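Local coordinates for KP6 killer toxin subunit beta (Ustilago maydis virus P6, PDB 4GVB), which forms one half of a secreted antifungal heterodimer whose alpha subunit recognises cellular receptors before the beta subunit joins in killing sensitive fungal cells, at residues B[5-11]-B[54-60]; B[24-28]-B[63-68]. All blocks are in the same frame, centred on the assembly; numbering follows the deposited sequence.

Overall arrangement
From the N terminus the chain runs through strand 7-13, then helix 22-29, and later returns as helix 57-67. Contact 1 closes the longer loop, setting 5-11 against 54-60 at the start of that last helix; contact 2 brings 24-28 to 63-68 at its other end. The segments alternate along the chain, so the loops cross instead of nesting. Both use helix 57-67, and the Cys11-Cys64 disulfide joins them directly, while Thr25 OG1 is probably hydrogen-bonded to Cys11 N. Strand and both helices are thereby tied together, an example of how disulfides and crossed chain connections jointly secure a small secreted protein.

Contact 1 (B[5-11]-B[54-60]); sequences RPVMCQC and LFTSGQF
Two half-cystines of the strand, Cys9 and Cys11, meet the ring of Phe60 from the first turn of the helix, giving a pair of sulfur-aromatic contacts. Disulfides to Cys74 and Cys64 fix these sulfurs beside the ring and tie the strand to strand 70-76 and to helix 57-67. Cys9 SG stands 4.8 Å from the centroid of the Phe60 ring, and both sulfurs approach obliquely. Cys9 CB comes closer still, 3.3 Å from Phe60 CD2. A chi1 of -159° puts the Phe60 ring opposite the backbone N and against the strand. Further apolar packing runs toward the N terminus: Val7 CG1 lies 3.8 Å from Phe55 CE1, the two side chains crossing at about a right angle, while Leu54 CD2 rests on the backbone of Arg5.

Water 1 accepts from Val7 N and donates to Phe55 O, both at 2.9 Å, and sits over the centre of one face of the Phe55 ring. Thr56, the N-cap of helix 57-67, makes a capping box with Gln59: Gln59 N donates to Thr56 OG1 (3.0 Å), Thr56 N to Gln59 OE1 (2.7 Å).

The join is thus essentially apolar, with water 1 bridging the backbones in place of a direct hydrogen bond.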
ATOM      1  N   ARG B   5      15.610  19.320  -9.341  1.00 48.37           N
ATOM      2  CA  ARG B   5      14.354  19.778  -9.923  1.00 45.17           C
ATOM      3  C   ARG B   5      13.213  18.842  -9.575  1.00 41.95           C
ATOM      4  O   ARG B   5      13.426  17.727  -9.104  1.00 44.01           O
ATOM      5  CB  ARG B   5      14.467  19.870 -11.443  1.00 47.17           C
ATOM      6  CG  ARG B   5      15.756  20.501 -11.926  1.00 55.75           C
ATOM      7  CD  ARG B   5      15.901  21.921 -11.414  1.00 56.36           C
ATOM      8  NE  ARG B   5      15.373  22.895 -12.366  1.00 59.16           N
ATOM      9  CZ  ARG B   5      14.200  23.510 -12.241  1.00 59.54           C
ATOM     10  NH1 ARG B   5      13.422  23.260 -11.192  1.00 53.05           N
ATOM     11  NH2 ARG B   5      13.813  24.385 -13.165  1.00 57.06           N
ATOM     12  N   PRO B   6      11.984  19.293  -9.814  1.00 40.80           N
ATOM     13  CA  PRO B   6      10.844  18.452  -9.451  1.00 39.76           C
ATOM     14  C   PRO B   6      10.678  17.268 -10.398  1.00 31.92           C
ATOM     15  O   PRO B   6      10.877  17.394 -11.607  1.00 32.15           O
ATOM     16  CB  PRO B   6       9.653  19.415  -9.555  1.00 42.12           C
ATOM     17  CG  PRO B   6      10.276  20.801  -9.466  1.00 41.17           C
ATOM     18  CD  PRO B   6      11.579  20.662 -10.170  1.00 42.95           C
ATOM     19  N   VAL B   7      10.311  16.126  -9.831  1.00 30.75           N
ATOM     20  CA  VAL B   7      10.112  14.899 -10.594  1.00 27.00           C
ATOM     21  C   VAL B   7       8.654  14.460 -10.466  1.00 24.51           C
ATOM     22  O   VAL B   7       7.970  14.822  -9.502  1.00 28.39           O
ATOM     23  CB  VAL B   7      11.062  13.776 -10.079  1.00 28.38           C
ATOM     24  CG1 VAL B   7      10.619  13.299  -8.712  1.00 27.76           C
ATOM     25  CG2 VAL B   7      11.093  12.612 -11.047  1.00 25.34           C
ATOM     26  N   MET B   8       8.159  13.713 -11.448  1.00 21.51           N
ATOM     27  CA  MET B   8       6.850  13.076 -11.334  1.00 22.43           C
ATOM     28  C   MET B   8       7.031  11.574 -11.565  1.00 22.69           C
ATOM     29  O   MET B   8       7.792  11.169 -12.434  1.00 20.06           O
ATOM     30  CB  MET B   8       5.843  13.683 -12.320  1.00 24.90           C
ATOM     31  CG  MET B   8       6.213  13.533 -13.787  1.00 22.87           C
ATOM     32  SD  MET B   8       5.137  14.489 -14.887  1.00 33.61           S
ATOM     33  CE  MET B   8       5.645  13.854 -16.468  1.00 31.43           C
ATOM     34  N   CYS B   9       6.339  10.756 -10.776  1.00 20.22           N
ATOM     35  CA  CYS B   9       6.583   9.324 -10.776  1.00 20.11           C
ATOM     36  C   CYS B   9       5.315   8.494 -10.724  1.00 18.22           C
ATOM     37  O   CYS B   9       4.289   8.929 -10.194  1.00 18.76           O
ATOM     38  CB  CYS B   9       7.452   8.932  -9.572  1.00 21.75           C
ATOM     39  SG  CYS B   9       9.076   9.725  -9.443  1.00 22.27           S
ATOM     40  N   GLN B  10       5.403   7.299 -11.298  1.00 18.18           N
ATOM     41  CA  GLN B  10       4.377   6.276 -11.191  1.00 17.28           C
ATOM     42  C   GLN B  10       5.019   5.060 -10.546  1.00 20.51           C
ATOM     43  O   GLN B  10       6.199   4.791 -10.760  1.00 18.70           O
ATOM     44  CB  GLN B  10       3.895   5.838 -12.581  1.00 21.03           C
ATOM     45  CG  GLN B  10       3.401   6.925 -13.521  1.00 23.03           C
ATOM     46  CD  GLN B  10       3.041   6.341 -14.878  1.00 29.86           C
ATOM     47  OE1 GLN B  10       2.030   6.699 -15.482  1.00 34.66           O
ATOM     48  NE2 GLN B  10       3.866   5.426 -15.357  1.00 27.66           N
ATOM     49  N   CYS B  11       4.244   4.318  -9.761  1.00 18.94           N
ATOM     50  CA  CYS B  11       4.618   2.955  -9.388  1.00 18.53           C
ATOM     51  C   CYS B  11       4.231   2.043 -10.539  1.00 17.20           C
ATOM     52  O   CYS B  11       3.169   2.211 -11.126  1.00 22.53           O
ATOM     53  CB  CYS B  11       3.872   2.533  -8.109  1.00 14.14           C
ATOM     54  SG  CYS B  11       4.256   3.560  -6.687  1.00 19.56           S
ATOM     55  N   LEU B  54       9.262  19.553  -3.323  1.00 42.02           N
ATOM     56  CA  LEU B  54       9.444  18.364  -4.153  1.00 39.87           C
ATOM     57  C   LEU B  54       9.839  17.139  -3.332  1.00 35.95           C
ATOM     58  O   LEU B  54      10.428  17.255  -2.259  1.00 35.96           O
ATOM     59  CB  LEU B  54      10.476  18.628  -5.256  1.00 42.62           C
ATOM     60  CG  LEU B  54      11.967  18.582  -4.912  1.00 40.38           C
ATOM     61  CD1 LEU B  54      12.503  17.153  -4.968  1.00 44.10           C
ATOM     62  CD2 LEU B  54      12.769  19.470  -5.857  1.00 45.23           C
ATOM     63  N   PHE B  55       9.488  15.962  -3.840  1.00 31.93           N
ATOM     64  CA  PHE B  55       9.979  14.706  -3.284  1.00 28.10           C
ATOM     65  C   PHE B  55      11.003  14.140  -4.278  1.00 29.77           C
ATOM     66  O   PHE B  55      10.945  14.440  -5.473  1.00 31.08           O
ATOM     67  CB  PHE B  55       8.823  13.733  -3.076  1.00 27.81           C
ATOM     68  CG  PHE B  55       8.036  13.459  -4.325  1.00 26.90           C
ATOM     69  CD1 PHE B  55       8.472  12.519  -5.242  1.00 26.70           C
ATOM     70  CD2 PHE B  55       6.862  14.136  -4.580  1.00 29.08           C
ATOM     71  CE1 PHE B  55       7.756  12.264  -6.403  1.00 22.59           C
ATOM     72  CE2 PHE B  55       6.136  13.885  -5.734  1.00 28.22           C
ATOM     73  CZ  PHE B  55       6.592  12.943  -6.653  1.00 24.45           C
ATOM     74  N   THR B  56      11.950  13.339  -3.807  1.00 25.12           N
ATOM     75  CA  THR B  56      12.970  12.824  -4.718  1.00 27.61           C
ATOM     76  C   THR B  56      12.532  11.518  -5.378  1.00 25.70           C
ATOM     77  O   THR B  56      11.689  10.787  -4.855  1.00 26.12           O
ATOM     78  CB  THR B  56      14.326  12.598  -4.022  1.00 22.09           C
ATOM     79  OG1 THR B  56      14.217  11.520  -3.090  1.00 24.88           O
ATOM     80  CG2 THR B  56      14.788  13.860  -3.295  1.00 34.02           C
ATOM     81  N   SER B  57      13.115  11.224  -6.529  1.00 26.31           N
ATOM     82  CA  SER B  57      12.846   9.956  -7.185  1.00 25.09           C
ATOM     83  C   SER B  57      13.156   8.796  -6.237  1.00 23.36           C
ATOM     84  O   SER B  57      12.453   7.785  -6.237  1.00 26.58           O
ATOM     85  CB  SER B  57      13.646   9.836  -8.478  1.00 21.68           C
ATOM     86  OG  SER B  57      15.019  10.026  -8.220  1.00 29.54           O
ATOM     87  N   GLY B  58      14.195   8.949  -5.419  1.00 23.43           N
ATOM     88  CA  GLY B  58      14.577   7.912  -4.478  1.00 24.22           C
ATOM     89  C   GLY B  58      13.553   7.683  -3.377  1.00 26.47           C
ATOM     90  O   GLY B  58      13.274   6.547  -2.998  1.00 20.25           O
ATOM     91  N   GLN B  59      13.004   8.773  -2.850  1.00 27.89           N
ATOM     92  CA  GLN B  59      11.951   8.700  -1.842  1.00 27.48           C
ATOM     93  C   GLN B  59      10.719   7.976  -2.377  1.00 25.34           C
ATOM     94  O   GLN B  59      10.137   7.126  -1.695  1.00 28.66           O
ATOM     95  CB  GLN B  59      11.561  10.106  -1.381  1.00 28.71           C
ATOM     96  CG  GLN B  59      12.668  10.860  -0.635  1.00 32.37           C
ATOM     97  CD  GLN B  59      12.287  12.301  -0.343  1.00 33.73           C
ATOM     98  OE1 GLN B  59      11.642  12.965  -1.162  1.00 34.47           O
ATOM     99  NE2 GLN B  59      12.679  12.794   0.829  1.00 41.25           N
ATOM    100  N   PHE B  60      10.314   8.322  -3.595  1.00 24.84           N
ATOM    101  CA  PHE B  60       9.137   7.710  -4.197  1.00 22.65           C
ATOM    102  C   PHE B  60       9.317   6.221  -4.413  1.00 24.12           C
ATOM    103  O   PHE B  60       8.372   5.448  -4.235  1.00 24.55           O
ATOM    104  CB  PHE B  60       8.757   8.379  -5.513  1.00 23.11           C
ATOM    105  CG  PHE B  60       7.332   8.143  -5.900  1.00 19.22           C
ATOM    106  CD1 PHE B  60       6.324   8.857  -5.291  1.00 21.83           C
ATOM    107  CD2 PHE B  60       6.996   7.175  -6.839  1.00 21.96           C
ATOM    108  CE1 PHE B  60       5.003   8.639  -5.622  1.00 20.02           C
ATOM    109  CE2 PHE B  60       5.679   6.958  -7.172  1.00 20.21           C
ATOM    110  CZ  PHE B  60       4.681   7.695  -6.559  1.00 19.58           C
TER
HETATM  111  O   HOH W   1       9.180  15.942  -7.141  1.00 28.58           O

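Contact 2 (B[24-28]-B[63-68])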
ATOM      1  N   VAL B  24      -1.350   1.636  -6.200  1.00 20.80           N
ATOM      2  CA  VAL B  24      -0.047   1.653  -5.543  1.00 18.00           C
ATOM      3  C   VAL B  24       0.535   3.065  -5.612  1.00 15.61           C
ATOM      4  O   VAL B  24       1.014   3.617  -4.616  1.00 15.77           O
ATOM      5  CB  VAL B  24       0.915   0.628  -6.202  1.00 16.86           C
ATOM      6  CG1 VAL B  24       2.229   0.587  -5.457  1.00 15.85           C
ATOM      7  CG2 VAL B  24       0.280  -0.772  -6.206  1.00 18.02           C
ATOM      8  N   THR B  25       0.497   3.659  -6.806  1.00 17.79           N
ATOM      9  CA  THR B  25       0.919   5.043  -6.958  1.00 14.16           C
ATOM     10  C   THR B  25       0.124   5.971  -6.018  1.00 16.69           C
ATOM     11  O   THR B  25       0.709   6.817  -5.346  1.00 16.59           O
ATOM     12  CB  THR B  25       0.772   5.533  -8.415  1.00 15.84           C
ATOM     13  OG1 THR B  25       1.424   4.610  -9.306  1.00 19.13           O
ATOM     14  CG2 THR B  25       1.395   6.880  -8.568  1.00 17.43           C
ATOM     15  N   ARG B  26      -1.201   5.819  -6.005  1.00 16.50           N
ATOM     16  CA  ARG B  26      -2.055   6.618  -5.132  1.00 19.95           C
ATOM     17  C   ARG B  26      -1.625   6.492  -3.660  1.00 20.64           C
ATOM     18  O   ARG B  26      -1.545   7.481  -2.926  1.00 18.69           O
ATOM     19  CB  ARG B  26      -3.519   6.196  -5.320  1.00 20.93           C
ATOM     20  CG  ARG B  26      -4.490   6.825  -4.362  1.00 34.86           C
ATOM     21  CD  ARG B  26      -5.932   6.511  -4.769  1.00 35.75           C
ATOM     22  NE  ARG B  26      -6.147   6.716  -6.201  1.00 32.56           N
ATOM     23  CZ  ARG B  26      -6.414   5.743  -7.059  1.00 30.69           C
ATOM     24  NH1 ARG B  26      -6.502   4.491  -6.626  1.00 39.13           N
ATOM     25  NH2 ARG B  26      -6.595   6.019  -8.343  1.00 31.60           N
ATOM     26  N   ALA B  27      -1.336   5.268  -3.233  1.00 22.41           N
ATOM     27  CA  ALA B  27      -0.957   5.039  -1.837  1.00 22.18           C
ATOM     28  C   ALA B  27       0.389   5.682  -1.537  1.00 23.25           C
ATOM     29  O   ALA B  27       0.574   6.322  -0.508  1.00 22.87           O
ATOM     30  CB  ALA B  27      -0.920   3.542  -1.533  1.00 24.06           C
ATOM     31  N   ALA B  28       1.332   5.524  -2.459  1.00 18.69           N
ATOM     32  CA  ALA B  28       2.669   6.076  -2.274  1.00 22.88           C
ATOM     33  C   ALA B  28       2.651   7.596  -2.271  1.00 21.92           C
ATOM     34  O   ALA B  28       3.407   8.229  -1.536  1.00 25.62           O
ATOM     35  CB  ALA B  28       3.608   5.550  -3.364  1.00 20.89           C
ATOM     36  N   ALA B  63       8.645   4.549  -1.326  1.00 27.13           N
ATOM     37  CA  ALA B  63       7.189   4.615  -1.139  1.00 27.22           C
ATOM     38  C   ALA B  63       6.453   3.505  -1.895  1.00 25.78           C
ATOM     39  O   ALA B  63       5.625   2.788  -1.326  1.00 26.72           O
ATOM     40  CB  ALA B  63       6.656   5.987  -1.545  1.00 23.83           C
ATOM     41  N   CYS B  64       6.761   3.359  -3.180  1.00 23.63           N
ATOM     42  CA  CYS B  64       6.152   2.309  -3.992  1.00 19.69           C
ATOM     43  C   CYS B  64       6.389   0.935  -3.370  1.00 25.96           C
ATOM     44  O   CYS B  64       5.474   0.127  -3.276  1.00 26.57           O
ATOM     45  CB  CYS B  64       6.696   2.328  -5.426  1.00 25.42           C
ATOM     46  SG  CYS B  64       6.241   3.808  -6.375  1.00 20.99           S
ATOM     47  N   LEU B  65       7.621   0.686  -2.942  1.00 25.82           N
ATOM     48  CA  LEU B  65       8.007  -0.622  -2.433  1.00 26.13           C
ATOM     49  C   LEU B  65       7.362  -0.956  -1.090  1.00 22.80           C
ATOM     50  O   LEU B  65       7.285  -2.119  -0.712  1.00 29.75           O
ATOM     51  CB  LEU B  65       9.526  -0.737  -2.333  1.00 26.51           C
ATOM     52  CG  LEU B  65      10.266  -1.181  -3.592  1.00 27.91           C
ATOM     53  CD1 LEU B  65      11.746  -1.298  -3.281  1.00 31.35           C
ATOM     54  CD2 LEU B  65       9.723  -2.519  -4.102  1.00 30.41           C
ATOM     55  N   ARG B  66       6.916   0.060  -0.369  1.00 25.42           N
ATOM     56  CA  ARG B  66       6.180  -0.174   0.867  1.00 25.67           C
ATOM     57  C   ARG B  66       4.789  -0.749   0.600  1.00 31.85           C
ATOM     58  O   ARG B  66       4.187  -1.378   1.481  1.00 26.17           O
ATOM     59  CB  ARG B  66       6.086   1.109   1.684  1.00 28.64           C
ATOM     60  CG  ARG B  66       7.322   1.339   2.538  1.00 34.48           C
ATOM     61  CD  ARG B  66       7.811   2.751   2.421  1.00 38.22           C
ATOM     62  NE  ARG B  66       6.934   3.683   3.124  1.00 38.58           N
ATOM     63  CZ  ARG B  66       7.260   4.297   4.255  1.00 40.01           C
ATOM     64  NH1 ARG B  66       8.443   4.079   4.807  1.00 47.65           N
ATOM     65  NH2 ARG B  66       6.407   5.133   4.831  1.00 44.42           N
ATOM     66  N   TYR B  67       4.285  -0.561  -0.616  1.00 22.82           N
ATOM     67  CA  TYR B  67       2.905  -0.952  -0.896  1.00 24.05           C
ATOM     68  C   TYR B  67       2.718  -2.125  -1.842  1.00 19.07           C
ATOM     69  O   TYR B  67       1.660  -2.749  -1.846  1.00 20.06           O
ATOM     70  CB  TYR B  67       2.058   0.261  -1.330  1.00 17.43           C
ATOM     71  CG  TYR B  67       1.827   1.210  -0.180  1.00 23.92           C
ATOM     72  CD1 TYR B  67       0.825   0.962   0.755  1.00 20.94           C
ATOM     73  CD2 TYR B  67       2.629   2.327  -0.002  1.00 22.59           C
ATOM     74  CE1 TYR B  67       0.630   1.802   1.821  1.00 21.16           C
ATOM     75  CE2 TYR B  67       2.434   3.175   1.067  1.00 23.98           C
ATOM     76  CZ  TYR B  67       1.431   2.904   1.973  1.00 21.34           C
ATOM     77  OH  TYR B  67       1.234   3.746   3.040  1.00 24.76           O
ATOM     78  N   SER B  68       3.746  -2.435  -2.628  1.00 20.90           N
ATOM     79  CA  SER B  68       3.653  -3.501  -3.617  1.00 18.99           C
ATOM     80  C   SER B  68       5.035  -3.924  -4.091  1.00 18.91           C
ATOM     81  O   SER B  68       6.020  -3.215  -3.869  1.00 20.55           O
ATOM     82  CB  SER B  68       2.823  -3.024  -4.814  1.00 14.55           C
ATOM     83  OG  SER B  68       2.424  -4.107  -5.646  1.00 18.92           O
TER
HETATM   84  O   HOH W   2      -0.515   5.981   1.718  1.00 34.75           O
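Ala63 opens the second segment with a methyl-to-methyl contact, its CB 3.6 Å from Ala28 CB. Such small residues let the two helices come close here, the CA atoms of this pair being 4.9 Å apart. The axes of the short segments 24-28 and 63-67 pass at 8.5 Å, with 119° between their directions. One residue on, Cys64 offers its backbone: Ala28 CB packs on its N, and Val24 CG1 lies 3.9 Å from Cys64 O, a carbonyl that already accepts from both Tyr67 N and Ser68 N.

Tyr67 gives the contact its aromatic surface. Ala27 CB sits over the centre of one ring face, 3.8 Å from the centroid of Tyr67 and 11° off the normal, a CH-pi contact. At the far end of the ring, water 2 may bridge Tyr67 OH and Ala27 O, though its unusually short distance to Ala27 O makes this tentative. Ser68 then turns CB against both methyls of Val24, each of CG1 and CG2 being 3.7 Å from Ser68 CB. Its OG is anti to the backbone N (chi1 -166°) and bonds to Leu68 O of the alpha subunit.

The crossing thus joins helix 22-29 to the C-terminal part of helix 57-67, beside strand 7-13, to which Cys64 is disulfide-bonded through Cys11, with the alpha subunit packing on Val24, Tyr67 and Ser68.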